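Local structure of carbohydrate oxidase (Microdochium nivale, 3RJA) at residues Asp158-Val163 / Trp200-Phe205; Gly250-Gly255 / Phe352-Leu357; Lys335-Tyr340 / Asp407-Ser412. The protein oxidises the C1 hydroxyl of mono-, oligo- and polysaccharides to lactones with the help of FAD, reducing molecular oxygen to hydrogen peroxide. One frame throughout, in Å; residues are numbered along the deposited sequence.

Interaction 1. Residues Asp158-Val163 / Trp200-Phe205; sequences DSVVGV and WKLATF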
loop_
_atom_site.group_PDB
_atom_site.type_symbol
_atom_site.label_atom_id
_atom_site.label_comp_id
_atom_site.label_asym_id
_atom_site.label_seq_id
_atom_site.Cartn_x
_atom_site.Cartn_y
_atom_site.Cartn_z
ATOM N N ASP A 158 0.014 2.799 11.433
ATOM C CA ASP A 158 0.445 3.120 12.788
ATOM C C ASP A 158 0.022 4.529 13.264
ATOM O O ASP A 158 0.063 4.800 14.451
ATOM C CB ASP A 158 1.955 2.913 12.901
ATOM C CG ASP A 158 2.358 1.452 12.694
ATOM O OD1 ASP A 158 1.575 0.558 13.126
ATOM O OD2 ASP A 158 3.439 1.210 12.080
ATOM N N SER A 159 -0.404 5.409 12.358
ATOM C CA SER A 159 -0.976 6.697 12.771
ATOM C C SER A 159 -2.456 6.585 13.211
ATOM O O SER A 159 -3.009 7.517 13.757
ATOM C CB SER A 159 -0.879 7.714 11.609
ATOM O OG SER A 159 -1.890 7.431 10.663
ATOM N N VAL A 160 -3.098 5.459 12.924
ATOM C CA VAL A 160 -4.532 5.317 13.149
ATOM C C VAL A 160 -4.823 5.133 14.641
ATOM O O VAL A 160 -4.366 4.153 15.260
ATOM C CB VAL A 160 -5.131 4.120 12.329
ATOM C CG1 VAL A 160 -6.625 3.959 12.585
ATOM C CG2 VAL A 160 -4.832 4.258 10.801
ATOM N N VAL A 161 -5.567 6.071 15.213
ATOM C CA VAL A 161 -5.980 5.991 16.634
ATOM C C VAL A 161 -7.486 5.777 16.776
ATOM O O VAL A 161 -7.980 5.530 17.881
ATOM C CB VAL A 161 -5.529 7.220 17.471
ATOM C CG1 VAL A 161 -4.001 7.301 17.475
ATOM C CG2 VAL A 161 -6.157 8.551 16.931
ATOM N N GLY A 162 -8.220 5.874 15.673
ATOM C CA GLY A 162 -9.637 5.502 15.688
ATOM C C GLY A 162 -10.286 5.512 14.310
ATOM O O GLY A 162 -9.739 6.092 13.364
ATOM N N VAL A 163 -11.452 4.872 14.201
ATOM C CA VAL A 163 -12.232 4.897 12.963
ATOM C C VAL A 163 -13.723 4.916 13.278
ATOM O O VAL A 163 -14.153 4.419 14.329
ATOM C CB VAL A 163 -11.926 3.685 12.012
ATOM C CG1 VAL A 163 -10.568 3.866 11.298
ATOM C CG2 VAL A 163 -11.975 2.332 12.769
ATOM N N TRP A 200 -11.398 8.284 9.149
ATOM C CA TRP A 200 -10.113 7.883 9.778
ATOM C C TRP A 200 -9.713 8.896 10.839
ATOM O O TRP A 200 -9.729 10.100 10.579
ATOM C CB TRP A 200 -8.989 7.788 8.742
ATOM C CG TRP A 200 -9.231 6.728 7.717
ATOM C CD1 TRP A 200 -9.885 6.860 6.511
ATOM C CD2 TRP A 200 -8.858 5.348 7.828
ATOM N NE1 TRP A 200 -9.940 5.631 5.877
ATOM C CE2 TRP A 200 -9.303 4.695 6.657
ATOM C CE3 TRP A 200 -8.176 4.605 8.806
ATOM C CZ2 TRP A 200 -9.105 3.307 6.443
ATOM C CZ3 TRP A 200 -7.969 3.248 8.592
ATOM C CH2 TRP A 200 -8.430 2.608 7.419
ATOM N N LYS A 201 -9.316 8.421 12.016
ATOM C CA LYS A 201 -8.813 9.345 13.057
ATOM C C LYS A 201 -7.327 9.116 13.228
ATOM O O LYS A 201 -6.883 8.027 13.584
ATOM C CB LYS A 201 -9.627 9.218 14.353
ATOM C CG LYS A 201 -11.143 9.249 14.087
ATOM C CD LYS A 201 -11.942 9.015 15.335
ATOM C CE LYS A 201 -13.448 8.876 15.053
ATOM N NZ LYS A 201 -14.106 8.149 16.231
ATOM N N LEU A 202 -6.550 10.149 12.930
ATOM C CA LEU A 202 -5.113 9.943 12.664
ATOM C C LEU A 202 -4.229 10.838 13.500
ATOM O O LEU A 202 -4.413 12.065 13.470
ATOM C CB LEU A 202 -4.806 10.227 11.180
ATOM C CG LEU A 202 -5.590 9.441 10.113
ATOM C CD1 LEU A 202 -5.158 9.860 8.669
ATOM C CD2 LEU A 202 -5.423 7.926 10.308
ATOM N N ALA A 203 -3.261 10.246 14.204
ATOM C CA ALA A 203 -2.228 11.015 14.914
ATOM C C ALA A 203 -1.290 11.599 13.869
ATOM O O ALA A 203 -0.944 10.906 12.908
ATOM C CB ALA A 203 -1.411 10.101 15.884
ATOM N N THR A 204 -0.862 12.847 14.059
ATOM C CA THR A 204 0.079 13.481 13.131
ATOM C C THR A 204 1.337 13.903 13.907
ATOM O O THR A 204 1.305 13.927 15.142
ATOM C CB THR A 204 -0.538 14.715 12.437
ATOM O OG1 THR A 204 -0.761 15.763 13.407
ATOM C CG2 THR A 204 -1.844 14.344 11.756
ATOM N N PHE A 205 2.420 14.216 13.185
ATOM C CA PHE A 205 3.621 14.854 13.764
ATOM C C PHE A 205 3.899 16.218 13.087
ATOM O O PHE A 205 3.413 16.459 11.968
ATOM C CB PHE A 205 4.862 13.937 13.712
ATOM C CG PHE A 205 5.166 13.343 12.338
ATOM C CD1 PHE A 205 6.046 13.987 11.448
ATOM C CD2 PHE A 205 4.642 12.094 11.977
ATOM C CE1 PHE A 205 6.351 13.431 10.201
ATOM C CE2 PHE A 205 4.936 11.513 10.754
ATOM C CZ PHE A 205 5.786 12.181 9.846
#
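Lys201 O is gripped by two successive backbone amides of the facing strand: Val161 N binds Lys201 O at 2.9 Å, and Gly162 N reaches the same oxygen at 3.3 Å. The first bond is the straighter, with an N-H...O angle of 163°. Going the other way, Lys201 N donates to Gly162 O at 2.7 Å. Toward the start of strand 160-166, Ala203 N meets Ser159 O in the carbonyl plane at 2.8 Å, where the oxygen also receives a CA-H contact from Leu202. Two residues facing one make a classic beta bulge, with Val161 at its first position in a nearly helical backbone conformation (psi -9°). The bulge sits in the antiparallel sheet of the FAD-binding domain, which belongs to the PCMH-like group of flavoproteins. Glycine suits the second position, because the extended aliphatic chain of Lys201 lies across its backbone, CD coming to 4.0 Å from Gly162 C, before NZ goes on to a salt bridge with Glu174. On the other face Val160, Val163, Trp200 and Leu202 form an apolar layer beneath helices 137-142 and 181-190. Val163 CG1 is the branch that meets the indole, 3.5 Å from Trp200 CE3. Placed anti to the carbonyl carbon (chi1 -64°), Trp200 CG brings the indole alongside this valine, while NE1 is bonded to Ser138 OG. Val160 CG2 touches both Trp200 and Leu202, 3.7 Å from Leu202 CD2. The Trp200 side chain comes within about 5 Å of the bound FAD at its nearest atoms.

Interaction 2. Residues Gly250-Gly255 / Phe352-Leu357; sequences GDYGAG and FWFYQL. With ABL ((2R,3R,4R,5R)-4,5-dihydroxy-2-(hydroxymethyl)-6-oxopiperidin-3-yl beta-D-glucopyranoside), chain G.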
loop_
_atom_site.group_PDB
_atom_site.type_symbol
_atom_site.label_atom_id
_atom_site.label_comp_id
_atom_site.label_asym_id
_atom_site.label_seq_id
_atom_site.Cartn_x
_atom_site.Cartn_y
_atom_site.Cartn_z
ATOM N N GLY A 250 16.425 -0.013 -5.682
ATOM C CA GLY A 250 15.484 -0.066 -6.784
ATOM C C GLY A 250 16.252 -0.162 -8.087
ATOM O O GLY A 250 17.345 0.373 -8.185
ATOM N N ASP A 251 15.688 -0.871 -9.064
ATOM C CA ASP A 251 16.213 -0.891 -10.427
ATOM C C ASP A 251 15.076 -0.673 -11.421
ATOM O O ASP A 251 14.183 -1.516 -11.532
ATOM C CB ASP A 251 16.904 -2.212 -10.712
ATOM C CG ASP A 251 17.708 -2.195 -12.029
ATOM O OD1 ASP A 251 17.709 -1.161 -12.760
ATOM O OD2 ASP A 251 18.342 -3.241 -12.309
ATOM N N TYR A 252 15.129 0.465 -12.113
ATOM C CA TYR A 252 14.185 0.855 -13.152
ATOM C C TYR A 252 14.851 0.839 -14.543
ATOM O O TYR A 252 14.232 1.236 -15.529
ATOM C CB TYR A 252 13.632 2.261 -12.848
ATOM C CG TYR A 252 13.315 2.398 -11.374
ATOM C CD1 TYR A 252 12.156 1.805 -10.835
ATOM C CD2 TYR A 252 14.193 3.047 -10.505
ATOM C CE1 TYR A 252 11.876 1.873 -9.486
ATOM C CE2 TYR A 252 13.913 3.119 -9.134
ATOM C CZ TYR A 252 12.747 2.533 -8.646
ATOM O OH TYR A 252 12.442 2.584 -7.313
ATOM N N GLY A 253 16.094 0.368 -14.600
ATOM C CA GLY A 253 16.911 0.395 -15.825
ATOM C C GLY A 253 17.419 -0.970 -16.267
ATOM O O GLY A 253 18.451 -1.055 -16.921
ATOM N N ALA A 254 16.704 -2.042 -15.911
ATOM C CA ALA A 254 17.083 -3.402 -16.314
ATOM C C ALA A 254 18.587 -3.603 -16.190
ATOM O O ALA A 254 19.238 -4.008 -17.165
ATOM C CB ALA A 254 16.633 -3.684 -17.782
ATOM N N GLY A 255 19.139 -3.271 -15.017
ATOM C CA GLY A 255 20.559 -3.474 -14.751
ATOM C C GLY A 255 21.280 -2.250 -14.230
ATOM O O GLY A 255 22.505 -2.225 -14.216
ATOM N N PHE A 352 8.500 -2.278 -19.733
ATOM C CA PHE A 352 9.110 -1.737 -18.513
ATOM C C PHE A 352 8.875 -2.680 -17.311
ATOM O O PHE A 352 7.781 -3.248 -17.147
ATOM C CB PHE A 352 8.521 -0.365 -18.222
ATOM C CG PHE A 352 9.033 0.269 -16.970
ATOM C CD1 PHE A 352 10.374 0.594 -16.834
ATOM C CD2 PHE A 352 8.159 0.550 -15.907
ATOM C CE1 PHE A 352 10.854 1.180 -15.661
ATOM C CE2 PHE A 352 8.621 1.148 -14.719
ATOM C CZ PHE A 352 9.971 1.467 -14.600
ATOM N N TRP A 353 9.904 -2.875 -16.496
ATOM C CA TRP A 353 9.735 -3.601 -15.242
ATOM C C TRP A 353 10.645 -2.963 -14.211
ATOM O O TRP A 353 11.644 -2.334 -14.579
ATOM C CB TRP A 353 10.011 -5.117 -15.371
ATOM C CG TRP A 353 11.430 -5.485 -15.792
ATOM C CD1 TRP A 353 11.849 -5.850 -17.062
ATOM C CD2 TRP A 353 12.605 -5.544 -14.958
ATOM N NE1 TRP A 353 13.200 -6.109 -17.060
ATOM C CE2 TRP A 353 13.698 -5.921 -15.795
ATOM C CE3 TRP A 353 12.848 -5.298 -13.594
ATOM C CZ2 TRP A 353 15.014 -6.086 -15.300
ATOM C CZ3 TRP A 353 14.155 -5.436 -13.104
ATOM C CH2 TRP A 353 15.228 -5.815 -13.963
ATOM N N PHE A 354 10.293 -3.134 -12.932
ATOM C CA PHE A 354 11.179 -2.811 -11.827
ATOM C C PHE A 354 11.006 -3.774 -10.635
ATOM O O PHE A 354 10.001 -4.496 -10.536
ATOM C CB PHE A 354 11.035 -1.341 -11.412
ATOM C CG PHE A 354 9.734 -1.018 -10.719
ATOM C CD1 PHE A 354 9.538 -1.357 -9.383
ATOM C CD2 PHE A 354 8.712 -0.333 -11.405
ATOM C CE1 PHE A 354 8.332 -1.032 -8.725
ATOM C CE2 PHE A 354 7.515 0.003 -10.771
ATOM C CZ PHE A 354 7.322 -0.353 -9.420
ATOM N N TYR A 355 12.007 -3.801 -9.757
ATOM C CA TYR A 355 11.811 -4.309 -8.390
ATOM C C TYR A 355 12.215 -3.181 -7.432
ATOM O O TYR A 355 12.997 -2.300 -7.784
ATOM C CB TYR A 355 12.642 -5.571 -8.111
ATOM C CG TYR A 355 14.133 -5.302 -8.107
ATOM C CD1 TYR A 355 14.761 -4.787 -6.977
ATOM C CD2 TYR A 355 14.919 -5.553 -9.252
ATOM C CE1 TYR A 355 16.119 -4.539 -6.967
ATOM C CE2 TYR A 355 16.283 -5.311 -9.259
ATOM C CZ TYR A 355 16.873 -4.799 -8.108
ATOM O OH TYR A 355 18.213 -4.528 -8.075
ATOM N N GLN A 356 11.669 -3.214 -6.225
ATOM C CA GLN A 356 12.119 -2.370 -5.120
ATOM C C GLN A 356 12.333 -3.270 -3.934
ATOM O O GLN A 356 11.450 -4.068 -3.588
ATOM C CB GLN A 356 11.094 -1.282 -4.785
ATOM C CG GLN A 356 10.848 -0.354 -5.949
ATOM C CD GLN A 356 9.688 0.581 -5.764
ATOM O OE1 GLN A 356 9.723 1.737 -6.207
ATOM N NE2 GLN A 356 8.643 0.093 -5.127
ATOM N N LEU A 357 13.517 -3.160 -3.329
ATOM C CA LEU A 357 13.822 -3.828 -2.080
ATOM C C LEU A 357 13.837 -2.777 -0.963
ATOM O O LEU A 357 14.864 -2.096 -0.738
ATOM C CB LEU A 357 15.152 -4.566 -2.168
ATOM C CG LEU A 357 15.469 -5.472 -3.385
ATOM C CD1 LEU A 357 16.838 -6.175 -3.231
ATOM C CD2 LEU A 357 14.423 -6.518 -3.673
HETATM C C1A ABL G . 4.628 1.696 -5.558
HETATM O O1A ABL G . 4.240 1.137 -4.507
HETATM C C2A ABL G . 6.001 2.397 -5.621
HETATM O O2A ABL G . 6.256 2.958 -4.334
HETATM C C3A ABL G . 6.088 3.487 -6.719
HETATM O O3A ABL G . 7.492 3.813 -6.875
HETATM C C4A ABL G . 5.582 2.922 -8.032
HETATM O O1 ABL G . 5.686 3.890 -9.107
HETATM C C5A ABL G . 4.073 2.526 -7.872
HETATM N N5 ABL G . 3.854 1.679 -6.669
HETATM C C6A ABL G . 3.542 1.701 -9.073
HETATM O O6A ABL G . 2.122 1.832 -9.275
HETATM C C1 ABL G . 6.813 3.816 -10.028
HETATM C C2 ABL G . 6.443 4.462 -11.387
HETATM O O2 ABL G . 5.310 3.771 -11.926
HETATM C C3 ABL G . 7.655 4.396 -12.326
HETATM O O3 ABL G . 7.371 5.001 -13.587
HETATM C C4 ABL G . 8.881 5.057 -11.617
HETATM O O4 ABL G . 10.041 5.046 -12.437
HETATM C C5 ABL G . 9.167 4.335 -10.295
HETATM O O5 ABL G . 7.977 4.410 -9.473
HETATM C C6 ABL G . 10.391 4.902 -9.566
HETATM O O6 ABL G . 10.339 6.275 -9.343
HETATM O O HOH W 1 14.282 -2.627 -14.734
#
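Tyr252 and Phe354 meet beside the bound substrate analogue, Tyr252 CD1 lying 3.4 Å from Phe354 CB and the ring planes inclined at 59°. The hydroxymethyl carbon of the glucosyl unit sits over one face of the tyrosine ring, toward its rim, with ABL C6 3.4 Å from Tyr252 CE1. Phe354 continues the apolar wall: its CE2 and CZ atoms approach the link between the glucosyl and lactam rings obliquely, CE2 being 3.9 Å from ABL C1. Gln356 also lines the pocket, next to the lactam ring. Tyr252 OH is in turn hydrogen-bonded to Glu260, and Phe352 lies edge-on to Tyr252 O, its CE1 at 3.4 Å, beside the edge of the tyrosine ring. The backbones are joined more loosely. Asp251 N gives Tyr355 O a weak bond of 3.3 Å, and the chain then goes into the turn at Tyr252-Gly255. There a water bridges the segments, accepting from Ala254 N and donating to Trp353 O at 2.7 Å. Asp251 shapes the turn: with CG anti to the backbone N (chi1 -169°), OD1 accepts from Gly253 N at 2.9 Å, an Asx turn, while OD2 takes Gly255 N and is bonded to Tyr341 as well. Trp353 CZ2 packs on Ala254 CA at 3.5 Å. Strand 352-359 lies between strands 245-251 and 384-392 in the large antiparallel sheet. Its pocket face carries Phe354 and Gln356, and Trp353 and Tyr355 point back toward helices 332-345 and 403-414.

Interaction 3. Residues Lys335-Tyr340 / Asp407-Ser412; sequences KNFVDY and DGWVNS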
loop_
_atom_site.group_PDB
_atom_site.type_symbol
_atom_site.label_atom_id
_atom_site.label_comp_id
_atom_site.label_asym_id
_atom_site.label_seq_id
_atom_site.Cartn_x
_atom_site.Cartn_y
_atom_site.Cartn_z
ATOM N N LYS A 335 21.003 -15.780 -3.855
ATOM C CA LYS A 335 21.691 -16.432 -4.961
ATOM C C LYS A 335 20.723 -16.647 -6.116
ATOM O O LYS A 335 21.037 -16.305 -7.245
ATOM C CB LYS A 335 22.331 -17.767 -4.515
ATOM C CG LYS A 335 23.324 -18.355 -5.567
ATOM C CD LYS A 335 23.740 -19.807 -5.204
ATOM C CE LYS A 335 24.055 -19.950 -3.694
ATOM N NZ LYS A 335 24.507 -21.312 -3.270
ATOM N N ASN A 336 19.543 -17.202 -5.820
ATOM C CA ASN A 336 18.546 -17.498 -6.851
ATOM C C ASN A 336 18.007 -16.187 -7.398
ATOM O O ASN A 336 17.804 -16.059 -8.593
ATOM C CB ASN A 336 17.380 -18.329 -6.280
ATOM C CG ASN A 336 17.813 -19.698 -5.802
ATOM O OD1 ASN A 336 18.909 -20.147 -6.133
ATOM N ND2 ASN A 336 16.962 -20.372 -5.016
ATOM N N PHE A 337 17.790 -15.213 -6.520
ATOM C CA PHE A 337 17.276 -13.906 -6.941
ATOM C C PHE A 337 18.195 -13.263 -7.989
ATOM O O PHE A 337 17.743 -12.816 -9.038
ATOM C CB PHE A 337 17.106 -12.972 -5.729
ATOM C CG PHE A 337 16.639 -11.584 -6.092
ATOM C CD1 PHE A 337 17.553 -10.588 -6.433
ATOM C CD2 PHE A 337 15.296 -11.274 -6.080
ATOM C CE1 PHE A 337 17.137 -9.293 -6.762
ATOM C CE2 PHE A 337 14.867 -9.979 -6.413
ATOM C CZ PHE A 337 15.789 -8.996 -6.748
ATOM N N VAL A 338 19.489 -13.214 -7.679
ATOM C CA VAL A 338 20.503 -12.614 -8.551
ATOM C C VAL A 338 20.730 -13.406 -9.862
ATOM O O VAL A 338 20.954 -12.790 -10.911
ATOM C CB VAL A 338 21.814 -12.362 -7.763
ATOM C CG1 VAL A 338 22.956 -11.933 -8.684
ATOM C CG2 VAL A 338 21.565 -11.264 -6.668
ATOM N N ASP A 339 20.659 -14.746 -9.795
ATOM C CA ASP A 339 20.710 -15.595 -11.006
ATOM C C ASP A 339 19.625 -15.169 -12.020
ATOM O O ASP A 339 19.920 -14.895 -13.192
ATOM C CB ASP A 339 20.563 -17.082 -10.638
ATOM C CG ASP A 339 21.889 -17.717 -10.156
ATOM O OD1 ASP A 339 22.980 -17.137 -10.336
ATOM O OD2 ASP A 339 21.834 -18.821 -9.597
ATOM N N TYR A 340 18.378 -15.072 -11.533
ATOM C CA TYR A 340 17.230 -14.668 -12.342
ATOM C C TYR A 340 17.370 -13.227 -12.817
ATOM O O TYR A 340 17.114 -12.918 -13.967
ATOM C CB TYR A 340 15.961 -14.813 -11.483
ATOM C CG TYR A 340 14.666 -14.942 -12.260
ATOM C CD1 TYR A 340 13.939 -13.817 -12.645
ATOM C CD2 TYR A 340 14.170 -16.199 -12.603
ATOM C CE1 TYR A 340 12.730 -13.946 -13.361
ATOM C CE2 TYR A 340 12.971 -16.345 -13.287
ATOM C CZ TYR A 340 12.257 -15.212 -13.663
ATOM O OH TYR A 340 11.082 -15.364 -14.359
ATOM N N ASP A 407 6.318 -14.384 -11.813
ATOM C CA ASP A 407 6.122 -15.634 -11.076
ATOM C C ASP A 407 7.459 -16.342 -10.838
ATOM O O ASP A 407 7.720 -16.852 -9.740
ATOM C CB ASP A 407 5.194 -16.594 -11.851
ATOM C CG ASP A 407 3.716 -16.203 -11.772
ATOM O OD1 ASP A 407 3.343 -15.254 -11.021
ATOM O OD2 ASP A 407 2.915 -16.896 -12.452
ATOM N N GLY A 408 8.302 -16.378 -11.876
ATOM C CA GLY A 408 9.591 -17.058 -11.777
ATOM C C GLY A 408 10.550 -16.345 -10.836
ATOM O O GLY A 408 11.294 -16.984 -10.099
ATOM N N TRP A 409 10.532 -15.016 -10.837
ATOM C CA TRP A 409 11.423 -14.281 -9.943
ATOM C C TRP A 409 11.047 -14.537 -8.489
ATOM O O TRP A 409 11.916 -14.746 -7.657
ATOM C CB TRP A 409 11.405 -12.780 -10.242
ATOM C CG TRP A 409 12.739 -12.091 -10.056
ATOM C CD1 TRP A 409 13.841 -12.549 -9.346
ATOM C CD2 TRP A 409 13.098 -10.815 -10.559
ATOM N NE1 TRP A 409 14.857 -11.626 -9.408
ATOM C CE2 TRP A 409 14.423 -10.551 -10.143
ATOM C CE3 TRP A 409 12.431 -9.863 -11.350
ATOM C CZ2 TRP A 409 15.086 -9.388 -10.492
ATOM C CZ3 TRP A 409 13.077 -8.705 -11.665
ATOM C CH2 TRP A 409 14.398 -8.476 -11.244
ATOM N N VAL A 410 9.742 -14.521 -8.194
ATOM C CA VAL A 410 9.252 -14.722 -6.839
ATOM C C VAL A 410 9.542 -16.170 -6.416
ATOM O O VAL A 410 9.960 -16.430 -5.289
ATOM C CB VAL A 410 7.727 -14.409 -6.746
ATOM C CG1 VAL A 410 7.098 -15.060 -5.508
ATOM C CG2 VAL A 410 7.480 -12.887 -6.756
ATOM N N ASN A 411 9.325 -17.104 -7.342
ATOM C CA ASN A 411 9.597 -18.516 -7.088
ATOM C C ASN A 411 11.091 -18.727 -6.815
ATOM O O ASN A 411 11.470 -19.539 -5.959
ATOM C CB ASN A 411 9.125 -19.380 -8.267
ATOM C CG ASN A 411 9.726 -20.782 -8.240
ATOM O OD1 ASN A 411 9.272 -21.651 -7.486
ATOM N ND2 ASN A 411 10.765 -21.008 -9.065
ATOM N N SER A 412 11.931 -17.968 -7.526
ATOM C CA SER A 412 13.381 -18.044 -7.298
ATOM C C SER A 412 13.718 -17.830 -5.820
ATOM O O SER A 412 14.620 -18.488 -5.307
ATOM C CB SER A 412 14.174 -17.089 -8.208
ATOM O OG SER A 412 14.327 -15.808 -7.623
#
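Phe337 and Tyr340 both send CG anti to the backbone N (chi1 177° and -158°), and from successive turns of their helix the two rings close on Trp409 from opposite sides. The five-membered ring of the indole is sandwiched in two offset stacks, its centroid 4.4 Å from that of Phe337 and 4.7 Å from that of Tyr340. Trp409 itself has an unusual first torsion of -145°, away from the staggered positions, which carries its ring into this slot. Trp409 NE1 lies over the Phe337 face and donates to Phe337 O at 3.1 Å, the oxygen standing somewhat out of the indole plane.

Helices 332-345 and 403-414 run roughly antiparallel here, with segment axes 8.7 Å apart. Gly408 suits the close passage: with no side chain in the way, Tyr340 OH approaches Gly408 CA to 3.4 Å and the tyrosine face lies over the Gly408-Trp409 peptide. At the other end Asn336 ND2 binds Ser412 O at 3.0 Å, almost in line with the carbonyl. Ser412 OG turns back to donate to Trp409 O at 2.6 Å, and this small residue nestles against Asn336 and the Phe337 backbone. The contact thus uses flat aromatic faces for its bulk, and two directed hydrogen bonds cross between the helices. The N-H of the buried tryptophan is satisfied by a main-chain carbonyl, a bond that together with the two stacks probably helps to fix the rotation of the indole.

How the interactions relate
From the N terminus, interaction 1 comes first and closes a loop of 36 residues, bringing strand 160-166 onto strand 196-206 in the FAD-binding part. It is complete before interaction 2 opens at 250-255. Interaction 3 then opens at 335-340, before 352-357 closes interaction 2 across 96 residues, and 407-412 closes interaction 3 across 66, so these two cross. They also touch: Trp409 CH2 lies 3.6 Å from Trp353 CZ3, and Phe337 packs on Tyr355, so the helix pair backs the sheet that forms one wall of the sugar pocket. Interaction 1 lies on the opposite side of the chain's centre, yet nearest atoms put the FAD about 5 Å from Trp200 and about 7 Å from Gln356.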